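PDB 5A95: putative retaining b-glycosidase from Saccharophagus degradans, which probably cleaves mixed-linkage beta-1,3-1,4-glucans as a retaining glycoside hydrolase of family 5, its specificity being dictated by its quaternary structure. Local coordinates for residues I102-P108 with Y136-H142. The protein carries 1 engineered substitution. Sequence-based numbering, arbitrary orientation. Where two conformers were deposited one is given.
Sequences IRLPIHP and YLILDWH. With BGC (beta-D-glucopyranose), chain D; BGC (beta-D-glucopyranose), chain B.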
loop_
_atom_site.group_PDB
_atom_site.type_symbol
_atom_site.label_atom_id
_atom_site.label_comp_id
_atom_site.label_asym_id
_atom_site.label_seq_id
_atom_site.Cartn_x
_atom_site.Cartn_y
_atom_site.Cartn_z
ATOM N N ILE A 102 30.115 11.739 -7.531
ATOM C CA ILE A 102 29.670 10.410 -7.889
ATOM C C ILE A 102 28.182 10.290 -7.572
ATOM O O ILE A 102 27.743 10.691 -6.484
ATOM C CB ILE A 102 30.453 9.336 -7.123
ATOM C CG1 ILE A 102 31.903 9.349 -7.600
ATOM C CG2 ILE A 102 29.853 7.946 -7.344
ATOM C CD1 ILE A 102 32.846 8.449 -6.834
ATOM N N ARG A 103 27.421 9.755 -8.528
ATOM C CA ARG A 103 25.999 9.439 -8.340
ATOM C C ARG A 103 25.859 7.954 -8.020
ATOM O O ARG A 103 26.407 7.103 -8.740
ATOM C CB ARG A 103 25.199 9.789 -9.577
ATOM C CG ARG A 103 23.709 9.473 -9.518
ATOM C CD ARG A 103 23.030 10.096 -10.710
ATOM N NE ARG A 103 21.584 9.948 -10.835
ATOM C CZ ARG A 103 20.938 9.110 -11.645
ATOM N NH1 ARG A 103 21.568 8.109 -12.249
ATOM N NH2 ARG A 103 19.628 9.264 -11.846
ATOM N N LEU A 104 25.134 7.659 -6.946
ATOM C CA LEU A 104 24.881 6.295 -6.481
ATOM C C LEU A 104 23.442 5.925 -6.843
ATOM O O LEU A 104 22.524 6.482 -6.255
ATOM C CB LEU A 104 25.060 6.204 -4.959
ATOM C CG LEU A 104 26.413 6.574 -4.352
ATOM C CD1 LEU A 104 26.403 6.300 -2.842
ATOM C CD2 LEU A 104 27.529 5.801 -5.023
ATOM N N PRO A 105 23.244 5.003 -7.802
ATOM C CA PRO A 105 21.891 4.639 -8.224
ATOM C C PRO A 105 21.378 3.505 -7.356
ATOM O O PRO A 105 21.593 2.319 -7.663
ATOM C CB PRO A 105 22.087 4.210 -9.679
ATOM C CG PRO A 105 23.453 3.625 -9.711
ATOM C CD PRO A 105 24.269 4.406 -8.700
ATOM N N ILE A 106 20.674 3.862 -6.285
ATOM C CA ILE A 106 20.208 2.912 -5.293
ATOM C C ILE A 106 18.952 2.247 -5.794
ATOM O O ILE A 106 17.900 2.868 -5.882
ATOM C CB ILE A 106 20.008 3.606 -3.943
ATOM C CG1 ILE A 106 21.357 4.169 -3.476
ATOM C CG2 ILE A 106 19.395 2.657 -2.911
ATOM C CD1 ILE A 106 21.292 5.300 -2.484
ATOM N N HIS A 107 19.068 0.983 -6.183
ATOM C CA HIS A 107 17.938 0.269 -6.739
ATOM C C HIS A 107 17.049 -0.263 -5.618
ATOM O O HIS A 107 17.542 -0.905 -4.699
ATOM C CB HIS A 107 18.399 -0.893 -7.607
ATOM C CG HIS A 107 18.961 -0.467 -8.921
ATOM N ND1 HIS A 107 19.963 0.466 -9.051
ATOM C CD2 HIS A 107 18.650 -0.856 -10.180
ATOM C CE1 HIS A 107 20.261 0.609 -10.334
ATOM N NE2 HIS A 107 19.471 -0.183 -11.039
ATOM N N PRO A 108 15.725 -0.077 -5.715
ATOM C CA PRO A 108 14.879 -0.563 -4.619
ATOM C C PRO A 108 15.035 -2.055 -4.319
ATOM O O PRO A 108 14.958 -2.470 -3.164
ATOM C CB PRO A 108 13.453 -0.225 -5.115
ATOM C CG PRO A 108 13.649 1.044 -5.905
ATOM C CD PRO A 108 14.978 0.803 -6.629
ATOM N N TYR A 136 31.748 14.947 -3.951
ATOM C CA TYR A 136 30.372 14.964 -3.465
ATOM C C TYR A 136 29.548 13.784 -3.986
ATOM O O TYR A 136 29.892 13.198 -5.004
ATOM C CB TYR A 136 29.704 16.261 -3.917
ATOM C CG TYR A 136 30.295 17.482 -3.253
ATOM C CD1 TYR A 136 29.818 17.911 -2.027
ATOM C CD2 TYR A 136 31.358 18.184 -3.836
ATOM C CE1 TYR A 136 30.360 19.009 -1.385
ATOM C CE2 TYR A 136 31.926 19.276 -3.190
ATOM C CZ TYR A 136 31.420 19.696 -1.981
ATOM O OH TYR A 136 31.952 20.802 -1.375
ATOM N N LEU A 137 28.476 13.453 -3.272
ATOM C CA LEU A 137 27.579 12.390 -3.680
ATOM C C LEU A 137 26.215 12.937 -4.059
ATOM O O LEU A 137 25.670 13.812 -3.388
ATOM C CB LEU A 137 27.403 11.376 -2.549
ATOM C CG LEU A 137 28.687 10.637 -2.167
ATOM C CD1 LEU A 137 28.444 9.854 -0.886
ATOM C CD2 LEU A 137 29.132 9.698 -3.279
ATOM N N ILE A 138 25.652 12.336 -5.102
ATOM C CA ILE A 138 24.236 12.418 -5.425
ATOM C C ILE A 138 23.636 11.063 -5.064
ATOM O O ILE A 138 24.069 10.045 -5.598
ATOM C CB ILE A 138 24.013 12.722 -6.915
ATOM C CG1 ILE A 138 24.638 14.071 -7.308
ATOM C CG2 ILE A 138 22.517 12.648 -7.245
ATOM C CD1 ILE A 138 24.506 14.395 -8.770
ATOM N N LEU A 139 22.638 11.043 -4.180
ATOM C CA LEU A 139 21.954 9.814 -3.860
ATOM C C LEU A 139 20.681 9.768 -4.675
ATOM O O LEU A 139 19.842 10.671 -4.597
ATOM C CB LEU A 139 21.636 9.724 -2.368
ATOM C CG LEU A 139 22.839 9.806 -1.434
ATOM C CD1 LEU A 139 22.416 9.641 0.022
ATOM C CD2 LEU A 139 23.938 8.821 -1.803
ATOM N N ASP A 140 20.561 8.711 -5.473
ATOM C CA ASP A 140 19.498 8.550 -6.465
ATOM C C ASP A 140 18.647 7.342 -6.089
ATOM O O ASP A 140 19.134 6.220 -6.004
ATOM C CB ASP A 140 20.179 8.395 -7.833
ATOM C CG ASP A 140 19.382 7.625 -8.855
ATOM O OD1 ASP A 140 18.151 7.672 -8.881
ATOM O OD2 ASP A 140 20.041 6.927 -9.671
ATOM N N TRP A 141 17.370 7.590 -5.800
ATOM C CA TRP A 141 16.434 6.492 -5.602
ATOM C C TRP A 141 16.041 5.993 -7.001
ATOM O O TRP A 141 15.259 6.619 -7.739
ATOM C CB TRP A 141 15.248 6.991 -4.792
ATOM C CG TRP A 141 14.206 5.944 -4.439
ATOM C CD1 TRP A 141 12.870 6.001 -4.748
ATOM C CD2 TRP A 141 14.389 4.742 -3.678
ATOM N NE1 TRP A 141 12.217 4.916 -4.232
ATOM C CE2 TRP A 141 13.124 4.131 -3.569
ATOM C CE3 TRP A 141 15.487 4.118 -3.065
ATOM C CZ2 TRP A 141 12.924 2.944 -2.854
ATOM C CZ3 TRP A 141 15.278 2.927 -2.357
ATOM C CH2 TRP A 141 14.022 2.346 -2.276
ATOM N N HIS A 142 16.674 4.902 -7.377
ATOM C CA HIS A 142 16.790 4.546 -8.785
ATOM C C HIS A 142 15.667 3.601 -9.210
ATOM O O HIS A 142 15.844 2.389 -9.357
ATOM C CB HIS A 142 18.162 3.972 -9.081
ATOM C CG HIS A 142 18.497 3.952 -10.522
ATOM N ND1 HIS A 142 19.059 5.022 -11.166
ATOM C CD2 HIS A 142 18.321 2.996 -11.463
ATOM C CE1 HIS A 142 19.244 4.715 -12.432
ATOM N NE2 HIS A 142 18.806 3.491 -12.640
HETATM C C2 BGC D . 18.172 3.624 -16.808
HETATM C C3 BGC D . 19.451 2.847 -16.502
HETATM C C4 BGC D . 19.851 2.025 -17.733
HETATM C C5 BGC D . 19.965 2.932 -18.943
HETATM C C6 BGC D . 20.383 2.190 -20.189
HETATM C C1 BGC D . 18.166 4.304 -18.175
HETATM O O1 BGC D . 16.870 4.582 -18.642
HETATM O O2 BGC D . 17.909 4.590 -15.724
HETATM O O3 BGC D . 19.208 2.059 -15.294
HETATM O O4 BGC D . 21.070 1.277 -17.613
HETATM O O5 BGC D . 18.661 3.453 -19.180
HETATM O O6 BGC D . 20.246 3.135 -21.252
HETATM C C2 BGC B . 22.006 -0.916 -17.868
HETATM C C3 BGC B . 21.720 -2.366 -17.521
HETATM C C4 BGC B . 21.463 -2.532 -16.040
HETATM C C5 BGC B . 20.394 -1.550 -15.561
HETATM C C6 BGC B . 20.251 -1.498 -14.062
HETATM C C1 BGC B . 20.829 -0.097 -17.369
HETATM O O2 BGC B . 22.150 -0.835 -19.284
HETATM O O3 BGC B . 22.865 -3.152 -17.878
HETATM O O4 BGC B . 21.003 -3.858 -15.797
HETATM O O5 BGC B . 20.737 -0.236 -15.963
HETATM O O6 BGC B . 19.258 -0.539 -13.710
#
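Strands 102-106 and 136-141 are parallel neighbours in the beta/alpha barrel of this family 5 glycoside hydrolase, and their C-terminal ends carry two sugar-binding histidines, His107 and His142. Six backbone hydrogen bonds join segments 102-108 and 136-142, from Ile102 N to Tyr136 O (2.9 Å) as far as His142 N to Ile106 O (2.8 Å). Inside the barrel, the carboxylate of Asp140 stacks on the guanidinium of Arg103, the planes 16° apart. Its OD2 sits 3.2 Å from Arg103 NH2 over the centre of that group, so the salt bridge is one of charge alone; the N-H groups turn instead to Glu185, Asn72, Asn188 and Gln291. The same OD2 offers its syn lone pair to His142 ND1 (2.6 Å), which fixes the imidazole's rotation and leaves NE2 to donate to O3 of the chain D glucose (3.0 Å). With CG anti to the backbone N (chi1 -163°), the His142 ring reaches Pro105, whose CB covers one face, and forms an offset stack with His107, centroids 4.5 Å apart. His107 ND1 donates a hydrogen bond to Pro105 O from above the carbonyl plane, while its NE2 shares a nearly straight hydrogen bond with O6 of the chain B glucose (2.7 Å). Trp31 of the second subunit also meets the His107 ring. On the outer face, Leu104 CD1 lies beside Leu139 CD2, and Pro108 CG rests over the Trp141 six-membered ring in a CH-pi contact (3.9 Å to its centroid). Ligand-binding residues at the C-terminal ends of parallel strands, with aliphatic side chains packed toward the outer helices, are typical of a TIM-barrel glycosidase.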